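Local coordinates for protein endo-beta-1,2-glucanase (Talaromyces funiculosus, PDB 6IMV) that hydrolyses beta-1,2-glucans from within the chain as a fungal endo-beta-1,2-glucanase and binds the disaccharide sophorose, at residues A79-S84 with G163-E168; P248-L253 with S302-W307. One frame throughout, in Å; residues are numbered along the deposited sequence.

From the N terminus, the chain runs through strand 71-78 into helix 80-94. Contact 1 sets the start of this helix beside the start of helix 163-182. It closes a loop of 78 residues. The chain then reaches the turn before helix 252-261. Contact 2 joins it to the 3-10 segment 303-307, closing a second loop of 48 residues. The two loops follow in series and neither nest nor cross. In space the contacts touch, with Glu168 and Ser84 against Trp307. They meet at one disaccharide: Asp165 holds the BGC unit and Glu250 the GLC unit, which are joined through BGC C1 and GLC O2 as in sophorose.

Contact 1 (A79-S84 with G163-E168); sequences AASKES and GLDNGE. With BGC (beta-D-glucopyranose), chain D.
Asp165 reaches from helix 163-182 to Ser81 on helix 80-94 and to the sugar beside them. Its CB lies over the start of the other helix, 3.6 Å from Ser81 N, with the methyl of Ala80 next to it. CG stands anti to the carbonyl carbon (chi1 -53°), which turns the carboxylate toward both Ser81 and the BGC ring. OD2 accepts two hydrogen bonds. Ser81 OG donates to the anti lone pair of OD2 at 2.7 Å, and BGC O3 donates to OD2 at 2.8 Å. The neighbouring hydroxyl, BGC O4, donates to OD1 at 2.6 Å. The two oxygens thus grip adjacent hydroxyls of one glucose, and the bond from Ser81 helps to fix the carboxylate's rotation. With an asparagine here, the amide nitrogen could not accept a hydrogen bond, and either BGC O4 or the pair Ser81 OG and BGC O3 would probably lose its acceptor. Lys82 backs Ser81: its NZ donates to Ser81 OG at 3.0 Å and forms a salt bridge with Asp434, and the residue touches another bound BGC. Trp143 NE1 gives the BGC held by Asp165 another hydrogen bond.

The rest of the interface is close and small. Ala80 CB rests 3.4 Å from Asp165 O. One turn on, Ser84 CB sits 3.4 Å from Glu168 O, while Ser84 OG turns back to donate to Ser81 O in its own helix. Ser81 CB also meets Glu168 OE1.

The short helical segments run nearly parallel, crossing at 19° with their axes 7.4 Å apart. Small residues on helix 80-94 allow this approach. Such neighbouring helices, with their N-terminal ends at the sugar site, fit the (alpha/alpha)6 barrel probably shared by this hydrolase family. Trp307 lies against Ser84 and Glu168, and strand 57-64 packs against Lys82 and Glu83.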
ATOM      1  N   ALA A  79      -1.786  -9.118   7.145  1.00 11.31           N
ATOM      2  CA  ALA A  79      -1.279  -9.783   5.960  1.00 10.85           C
ATOM      3  C   ALA A  79       0.021  -9.109   5.530  1.00 10.68           C
ATOM      4  O   ALA A  79       0.354  -8.034   6.042  1.00 10.78           O
ATOM      5  CB  ALA A  79      -2.319  -9.743   4.864  1.00 10.96           C
ATOM      6  N   ALA A  80       0.722  -9.734   4.578  1.00 10.46           N
ATOM      7  CA  ALA A  80       2.039  -9.285   4.118  1.00 10.70           C
ATOM      8  C   ALA A  80       1.945  -7.895   3.468  1.00 10.95           C
ATOM      9  O   ALA A  80       2.922  -7.155   3.445  1.00 11.14           O
ATOM     10  CB  ALA A  80       2.634 -10.315   3.190  1.00 10.66           C
ATOM     11  N   SER A  81       0.755  -7.541   2.978  1.00 11.16           N
ATOM     12  CA  SER A  81       0.464  -6.236   2.381  1.00 11.16           C
ATOM     13  C   SER A  81       0.581  -5.108   3.424  1.00 11.57           C
ATOM     14  O   SER A  81       1.166  -4.052   3.141  1.00 11.73           O
ATOM     15  CB  SER A  81      -0.900  -6.261   1.734  1.00 10.88           C
ATOM     16  OG  SER A  81      -1.833  -6.940   2.569  1.00 10.48           O
ATOM     17  N   LYS A  82       0.054  -5.327   4.633  1.00 11.63           N
ATOM     18  CA  LYS A  82       0.166  -4.325   5.717  1.00 12.02           C
ATOM     19  C   LYS A  82       1.597  -4.334   6.276  1.00 11.73           C
ATOM     20  O   LYS A  82       2.162  -3.296   6.588  1.00 12.10           O
ATOM     21  CB  LYS A  82      -0.857  -4.577   6.831  1.00 12.77           C
ATOM     22  CG  LYS A  82      -2.312  -4.585   6.370  1.00 13.69           C
ATOM     23  CD  LYS A  82      -2.832  -5.954   5.985  1.00 13.97           C
ATOM     24  CE  LYS A  82      -4.099  -5.889   5.158  1.00 14.85           C
ATOM     25  NZ  LYS A  82      -3.876  -5.167   3.878  1.00 15.55           N
ATOM     26  N   GLU A  83       2.187  -5.522   6.379  1.00 11.03           N
ATOM     27  CA  GLU A  83       3.600  -5.669   6.728  1.00 10.94           C
ATOM     28  C   GLU A  83       4.477  -4.795   5.821  1.00 10.62           C
ATOM     29  O   GLU A  83       5.401  -4.171   6.294  1.00 10.89           O
ATOM     30  CB  GLU A  83       4.026  -7.131   6.622  1.00 10.79           C
ATOM     31  CG  GLU A  83       3.400  -8.024   7.671  1.00 10.74           C
ATOM     32  CD  GLU A  83       3.904  -7.802   9.083  1.00 10.85           C
ATOM     33  OE1 GLU A  83       5.098  -8.081   9.334  1.00 10.94           O
ATOM     34  OE2 GLU A  83       3.098  -7.356   9.932  1.00 11.27           O
ATOM     35  N   SER A  84       4.162  -4.756   4.524  1.00 10.63           N
ATOM     36  CA  SER A  84       4.936  -4.001   3.537  1.00 10.82           C
ATOM     37  C   SER A  84       4.907  -2.502   3.865  1.00 10.78           C
ATOM     38  O   SER A  84       5.934  -1.836   3.732  1.00 11.16           O
ATOM     39  CB  SER A  84       4.481  -4.305   2.115  1.00 10.63           C
ATOM     40  OG  SER A  84       3.352  -3.534   1.763  1.00 10.65           O
ATOM     41  N   GLY A 163       0.064 -14.429  -3.623  1.00 12.26           N
ATOM     42  CA  GLY A 163       1.272 -13.904  -4.226  1.00 12.48           C
ATOM     43  C   GLY A 163       1.364 -12.384  -4.099  1.00 12.32           C
ATOM     44  O   GLY A 163       2.440 -11.845  -3.840  1.00 12.45           O
ATOM     45  N   LEU A 164       0.230 -11.695  -4.275  1.00 12.01           N
ATOM     46  CA  LEU A 164       0.228 -10.231  -4.364  1.00 12.14           C
ATOM     47  C   LEU A 164       0.816  -9.615  -3.086  1.00 12.22           C
ATOM     48  O   LEU A 164       1.746  -8.811  -3.143  1.00 12.32           O
ATOM     49  CB  LEU A 164      -1.194  -9.742  -4.621  1.00 12.05           C
ATOM     50  CG  LEU A 164      -1.347  -8.245  -4.895  1.00 12.02           C
ATOM     51  CD1 LEU A 164      -2.471  -8.005  -5.893  1.00 11.86           C
ATOM     52  CD2 LEU A 164      -1.604  -7.470  -3.608  1.00 12.19           C
ATOM     53  N   ASP A 165       0.250  -9.986  -1.937  1.00 12.12           N
ATOM     54  CA  ASP A 165       0.629  -9.392  -0.662  1.00 12.21           C
ATOM     55  C   ASP A 165       2.117  -9.647  -0.400  1.00 11.99           C
ATOM     56  O   ASP A 165       2.808  -8.793   0.143  1.00 11.57           O
ATOM     57  CB  ASP A 165      -0.205  -9.950   0.490  1.00 12.59           C
ATOM     58  CG  ASP A 165      -1.695  -9.852   0.256  1.00 12.70           C
ATOM     59  OD1 ASP A 165      -2.181 -10.579  -0.623  1.00 13.06           O
ATOM     60  OD2 ASP A 165      -2.346  -9.054   0.949  1.00 13.33           O
ATOM     61  N   ASN A 166       2.582 -10.847  -0.766  1.00 11.62           N
ATOM     62  CA  ASN A 166       3.958 -11.258  -0.521  1.00 11.94           C
ATOM     63  C   ASN A 166       4.910 -10.469  -1.431  1.00 11.72           C
ATOM     64  O   ASN A 166       6.001 -10.078  -0.998  1.00 11.92           O
ATOM     65  CB  ASN A 166       4.109 -12.782  -0.618  1.00 11.74           C
ATOM     66  CG  ASN A 166       3.650 -13.448   0.668  1.00 11.82           C
ATOM     67  OD1 ASN A 166       4.364 -13.424   1.665  1.00 11.25           O
ATOM     68  ND2 ASN A 166       2.433 -13.981   0.677  1.00 11.59           N
ATOM     69  N   GLY A 167       4.486 -10.209  -2.671  1.00 11.70           N
ATOM     70  CA  GLY A 167       5.275  -9.374  -3.588  1.00 11.78           C
ATOM     71  C   GLY A 167       5.575  -8.012  -2.983  1.00 11.69           C
ATOM     72  O   GLY A 167       6.710  -7.511  -3.053  1.00 11.92           O
ATOM     73  N   GLU A 168       4.551  -7.424  -2.357  1.00 11.19           N
ATOM     74  CA  GLU A 168       4.664  -6.120  -1.693  1.00 10.77           C
ATOM     75  C   GLU A 168       5.673  -6.195  -0.540  1.00 10.68           C
ATOM     76  O   GLU A 168       6.542  -5.332  -0.433  1.00 10.30           O
ATOM     77  CB  GLU A 168       3.296  -5.633  -1.216  1.00 10.58           C
ATOM     78  CG  GLU A 168       2.340  -5.344  -2.361  1.00 10.54           C
ATOM     79  CD  GLU A 168       0.900  -5.057  -1.971  1.00 10.52           C
ATOM     80  OE1 GLU A 168       0.495  -5.456  -0.871  1.00 10.95           O
ATOM     81  OE2 GLU A 168       0.192  -4.435  -2.771  1.00 10.50           O
TER
HETATM   82  C2  BGC D   2      -5.937  -8.346  -2.137  1.00 17.05           C
HETATM   83  C3  BGC D   2      -5.037  -9.160  -1.214  1.00 17.00           C
HETATM   84  C4  BGC D   2      -5.564 -10.585  -1.092  1.00 16.65           C
HETATM   85  C5  BGC D   2      -5.674 -11.181  -2.496  1.00 17.02           C
HETATM   86  C6  BGC D   2      -6.213 -12.593  -2.560  1.00 16.85           C
HETATM   87  C1  BGC D   2      -6.082  -9.057  -3.471  1.00 16.78           C
HETATM   88  O2  BGC D   2      -5.348  -7.081  -2.407  1.00 17.55           O
HETATM   89  O3  BGC D   2      -4.966  -8.580   0.084  1.00 16.79           O
HETATM   90  O4  BGC D   2      -4.664 -11.352  -0.308  1.00 16.26           O
HETATM   91  O5  BGC D   2      -6.540 -10.385  -3.293  1.00 17.18           O
HETATM   92  O6  BGC D   2      -7.499 -12.619  -1.987  1.00 17.90           O

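Contact 2 (P248-L253 with S302-W307). With GLC (alpha-D-glucopyranose), chain B.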
ATOM      1  N   PRO A 248      -1.139  -5.251 -14.636  1.00 13.27           N
ATOM      2  CA  PRO A 248      -0.151  -4.249 -14.237  1.00 13.54           C
ATOM      3  C   PRO A 248      -0.314  -3.640 -12.829  1.00 12.99           C
ATOM      4  O   PRO A 248       0.367  -2.647 -12.500  1.00 12.89           O
ATOM      5  CB  PRO A 248      -0.294  -3.128 -15.277  1.00 13.45           C
ATOM      6  CG  PRO A 248      -1.539  -3.456 -16.093  1.00 14.00           C
ATOM      7  CD  PRO A 248      -2.179  -4.698 -15.508  1.00 13.67           C
ATOM      8  N   TYR A 249      -1.175  -4.224 -11.996  1.00 12.26           N
ATOM      9  CA  TYR A 249      -1.462  -3.670 -10.660  1.00 12.34           C
ATOM     10  C   TYR A 249      -0.460  -4.297  -9.670  1.00 12.42           C
ATOM     11  O   TYR A 249       0.657  -4.599 -10.057  1.00 11.76           O
ATOM     12  CB  TYR A 249      -2.970  -3.773 -10.393  1.00 12.30           C
ATOM     13  CG  TYR A 249      -3.777  -3.454 -11.629  1.00 12.22           C
ATOM     14  CD1 TYR A 249      -3.610  -2.255 -12.310  1.00 12.45           C
ATOM     15  CD2 TYR A 249      -4.633  -4.388 -12.182  1.00 12.37           C
ATOM     16  CE1 TYR A 249      -4.297  -1.987 -13.489  1.00 12.12           C
ATOM     17  CE2 TYR A 249      -5.318  -4.144 -13.362  1.00 12.03           C
ATOM     18  CZ  TYR A 249      -5.154  -2.938 -14.019  1.00 11.89           C
ATOM     19  OH  TYR A 249      -5.839  -2.702 -15.178  1.00 11.28           O
ATOM     20  N   GLU A 250      -0.838  -4.445  -8.395  1.00 12.26           N
ATOM     21  CA  GLU A 250       0.146  -4.641  -7.315  1.00 12.17           C
ATOM     22  C   GLU A 250       0.855  -5.986  -7.459  1.00 11.79           C
ATOM     23  O   GLU A 250       1.994  -6.134  -7.013  1.00 11.80           O
ATOM     24  CB  GLU A 250      -0.491  -4.570  -5.924  1.00 12.51           C
ATOM     25  CG  GLU A 250      -1.521  -3.471  -5.761  1.00 12.57           C
ATOM     26  CD  GLU A 250      -2.932  -3.991  -5.931  1.00 13.27           C
ATOM     27  OE1 GLU A 250      -3.403  -4.035  -7.091  1.00 13.19           O
ATOM     28  OE2 GLU A 250      -3.522  -4.427  -4.907  1.00 14.35           O
ATOM     29  N   GLY A 251       0.183  -6.951  -8.097  1.00 11.40           N
ATOM     30  CA  GLY A 251       0.717  -8.279  -8.314  1.00 11.36           C
ATOM     31  C   GLY A 251       1.967  -8.287  -9.181  1.00 11.45           C
ATOM     32  O   GLY A 251       2.723  -9.261  -9.177  1.00 11.41           O
ATOM     33  N   GLU A 252       2.210  -7.199  -9.915  1.00 11.59           N
ATOM     34  CA  GLU A 252       3.379  -7.123 -10.790  1.00 12.03           C
ATOM     35  C   GLU A 252       4.680  -7.196  -9.981  1.00 11.76           C
ATOM     36  O   GLU A 252       5.711  -7.659 -10.495  1.00 11.91           O
ATOM     37  CB  GLU A 252       3.333  -5.867 -11.655  1.00 12.16           C
ATOM     38  CG  GLU A 252       4.336  -5.904 -12.792  1.00 12.41           C
ATOM     39  CD  GLU A 252       4.067  -4.829 -13.823  1.00 12.90           C
ATOM     40  OE1 GLU A 252       4.622  -3.719 -13.669  1.00 12.77           O
ATOM     41  OE2 GLU A 252       3.261  -5.088 -14.742  1.00 12.74           O
ATOM     42  N   LEU A 253       4.640  -6.757  -8.724  1.00 11.65           N
ATOM     43  CA  LEU A 253       5.816  -6.839  -7.842  1.00 11.71           C
ATOM     44  C   LEU A 253       6.269  -8.298  -7.717  1.00 12.14           C
ATOM     45  O   LEU A 253       7.472  -8.585  -7.756  1.00 11.80           O
ATOM     46  CB  LEU A 253       5.485  -6.233  -6.474  1.00 11.68           C
ATOM     47  CG  LEU A 253       5.317  -4.714  -6.447  1.00 11.83           C
ATOM     48  CD1 LEU A 253       5.077  -4.234  -5.025  1.00 11.85           C
ATOM     49  CD2 LEU A 253       6.527  -4.015  -7.054  1.00 12.03           C
ATOM     50  N   SER A 302      -9.148   2.069  -8.743  1.00 11.07           N
ATOM     51  CA  SER A 302      -8.855   2.352  -7.354  1.00 11.27           C
ATOM     52  C   SER A 302      -7.386   2.773  -7.239  1.00 11.27           C
ATOM     53  O   SER A 302      -6.516   2.153  -7.886  1.00 10.94           O
ATOM     54  CB  SER A 302      -9.130   1.144  -6.493  1.00 11.29           C
ATOM     55  OG  SER A 302      -8.541   1.284  -5.207  1.00 11.64           O
ATOM     56  N   SER A 303      -7.118   3.779  -6.395  1.00 11.07           N
ATOM     57  CA  SER A 303      -5.766   4.284  -6.180  1.00 11.16           C
ATOM     58  C   SER A 303      -4.813   3.151  -5.771  1.00 11.15           C
ATOM     59  O   SER A 303      -3.640   3.175  -6.137  1.00 10.72           O
ATOM     60  CB  SER A 303      -5.753   5.402  -5.159  1.00 11.14           C
ATOM     61  OG  SER A 303      -6.520   6.503  -5.610  1.00 11.01           O
ATOM     62  N   HIS A 304      -5.311   2.166  -5.009  1.00 11.61           N
ATOM     63  CA  HIS A 304      -4.450   1.108  -4.440  1.00 11.99           C
ATOM     64  C   HIS A 304      -3.740   0.325  -5.549  1.00 11.61           C
ATOM     65  O   HIS A 304      -2.665  -0.212  -5.310  1.00 10.58           O
ATOM     66  CB  HIS A 304      -5.231   0.172  -3.500  1.00 13.07           C
ATOM     67  CG  HIS A 304      -5.919  -0.950  -4.197  1.00 14.17           C
ATOM     68  ND1 HIS A 304      -7.127  -0.788  -4.855  1.00 14.73           N
ATOM     69  CD2 HIS A 304      -5.579  -2.245  -4.356  1.00 15.22           C
ATOM     70  CE1 HIS A 304      -7.493  -1.935  -5.396  1.00 14.90           C
ATOM     71  NE2 HIS A 304      -6.566  -2.841  -5.101  1.00 15.55           N
ATOM     72  N   GLU A 305      -4.332   0.284  -6.753  1.00 11.21           N
ATOM     73  CA  GLU A 305      -3.798  -0.491  -7.888  1.00 11.60           C
ATOM     74  C   GLU A 305      -2.414   0.019  -8.329  1.00 11.50           C
ATOM     75  O   GLU A 305      -1.709  -0.689  -9.045  1.00 11.18           O
ATOM     76  CB  GLU A 305      -4.777  -0.462  -9.067  1.00 11.53           C
ATOM     77  CG  GLU A 305      -6.103  -1.128  -8.768  1.00 11.47           C
ATOM     78  CD  GLU A 305      -7.242  -0.753  -9.713  1.00 11.58           C
ATOM     79  OE1 GLU A 305      -6.965  -0.275 -10.830  1.00 10.70           O
ATOM     80  OE2 GLU A 305      -8.412  -0.914  -9.312  1.00 11.57           O
ATOM     81  N   THR A 306      -2.030   1.226  -7.884  1.00 11.50           N
ATOM     82  CA  THR A 306      -0.802   1.919  -8.284  1.00 11.81           C
ATOM     83  C   THR A 306       0.350   1.647  -7.295  1.00 11.81           C
ATOM     84  O   THR A 306       1.455   2.134  -7.488  1.00 11.80           O
ATOM     85  CB  THR A 306      -1.112   3.416  -8.439  1.00 11.99           C
ATOM     86  OG1 THR A 306      -2.064   3.541  -9.497  1.00 11.86           O
ATOM     87  CG2 THR A 306       0.096   4.269  -8.746  1.00 12.17           C
ATOM     88  N   TRP A 307       0.088   0.819  -6.274  1.00 11.95           N
ATOM     89  CA  TRP A 307       0.991   0.466  -5.162  1.00 12.33           C
ATOM     90  C   TRP A 307       2.429   0.171  -5.617  1.00 11.59           C
ATOM     91  O   TRP A 307       3.370   0.509  -4.901  1.00 11.34           O
ATOM     92  CB  TRP A 307       0.401  -0.748  -4.443  1.00 13.85           C
ATOM     93  CG  TRP A 307       0.912  -1.096  -3.080  1.00 15.27           C
ATOM     94  CD1 TRP A 307       2.172  -1.473  -2.721  1.00 16.23           C
ATOM     95  CD2 TRP A 307       0.093  -1.262  -1.904  1.00 17.40           C
ATOM     96  NE1 TRP A 307       2.204  -1.811  -1.392  1.00 18.03           N
ATOM     97  CE2 TRP A 307       0.941  -1.712  -0.867  1.00 17.69           C
ATOM     98  CE3 TRP A 307      -1.271  -1.085  -1.633  1.00 17.67           C
ATOM     99  CZ2 TRP A 307       0.471  -1.959   0.424  1.00 18.18           C
ATOM    100  CZ3 TRP A 307      -1.736  -1.338  -0.360  1.00 18.75           C
ATOM    101  CH2 TRP A 307      -0.874  -1.770   0.653  1.00 18.29           C
TER
HETATM  102  C1  GLC B   1      -7.528  -8.612  -6.593  1.00 15.78           C
HETATM  103  C2  GLC B   1      -6.538  -8.046  -5.599  1.00 16.13           C
HETATM  104  C3  GLC B   1      -6.424  -6.540  -5.749  1.00 16.29           C
HETATM  105  C4  GLC B   1      -5.993  -6.204  -7.166  1.00 16.20           C
HETATM  106  C5  GLC B   1      -7.000  -6.807  -8.147  1.00 15.62           C
HETATM  107  C6  GLC B   1      -6.542  -6.630  -9.592  1.00 15.37           C
HETATM  108  O1  GLC B   1      -8.822  -8.108  -6.198  1.00 16.60           O
HETATM  109  O2  GLC B   1      -7.025  -8.342  -4.282  1.00 16.46           O
HETATM  110  O3  GLC B   1      -5.478  -5.991  -4.833  1.00 16.68           O
HETATM  111  O4  GLC B   1      -5.869  -4.784  -7.311  1.00 15.95           O
HETATM  112  O5  GLC B   1      -7.164  -8.210  -7.906  1.00 15.46           O
HETATM  113  O6  GLC B   1      -5.300  -7.303  -9.819  1.00 15.25           O
HETATM  114  O   HOH W   1      -0.232  -0.067 -12.050  1.00 10.96           O
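Glu250 and His304 meet at the GLC unit and share its O3 and O4. GLC O4 donates to Glu250 OE1 at 2.6 Å, and GLC O3 to Glu250 OE2 at 2.5 Å. His304 NE2 donates to GLC O4 at 3.0 Å, with a weaker bond to GLC O3. Carboxylate and imidazole stand almost perpendicular, 85° apart. Glu250 OE2 comes to the ring edge, 3.0 Å from His304 CD2, but the two side chains do not hydrogen-bond to each other. The bend of Glu250 at chi2 (98°) brings its carboxylate round to the sugar, while its CG packs 3.6 Å from Trp307 CB.

Both partners lie in connecting segments at the sugar site of the probable (alpha/alpha)6 barrel. Glu250 lies in a type I turn, Tyr249 to Glu252, that leads into helix 252-261; His304 belongs to the 3-10 segment 303-307.

Behind the histidine, Ser302 OG hydrogen-bonds His304 ND1 at 2.5 Å in the ring plane and is itself held by Ser346 N. Glu305 CG lies over one face of the imidazole, toward its rim. The Glu305 carboxylate is fixed by backbone N-H groups of Tyr299 and Trp300, and its OE1 lies over one face of the Tyr249 ring, near the rim. That ring has Pro248 CD on its opposite face, also near the rim, and its OH bonds Lys297 O. Farther out, a water donates to Pro248 O at 2.7 Å and weakly to Glu305 O.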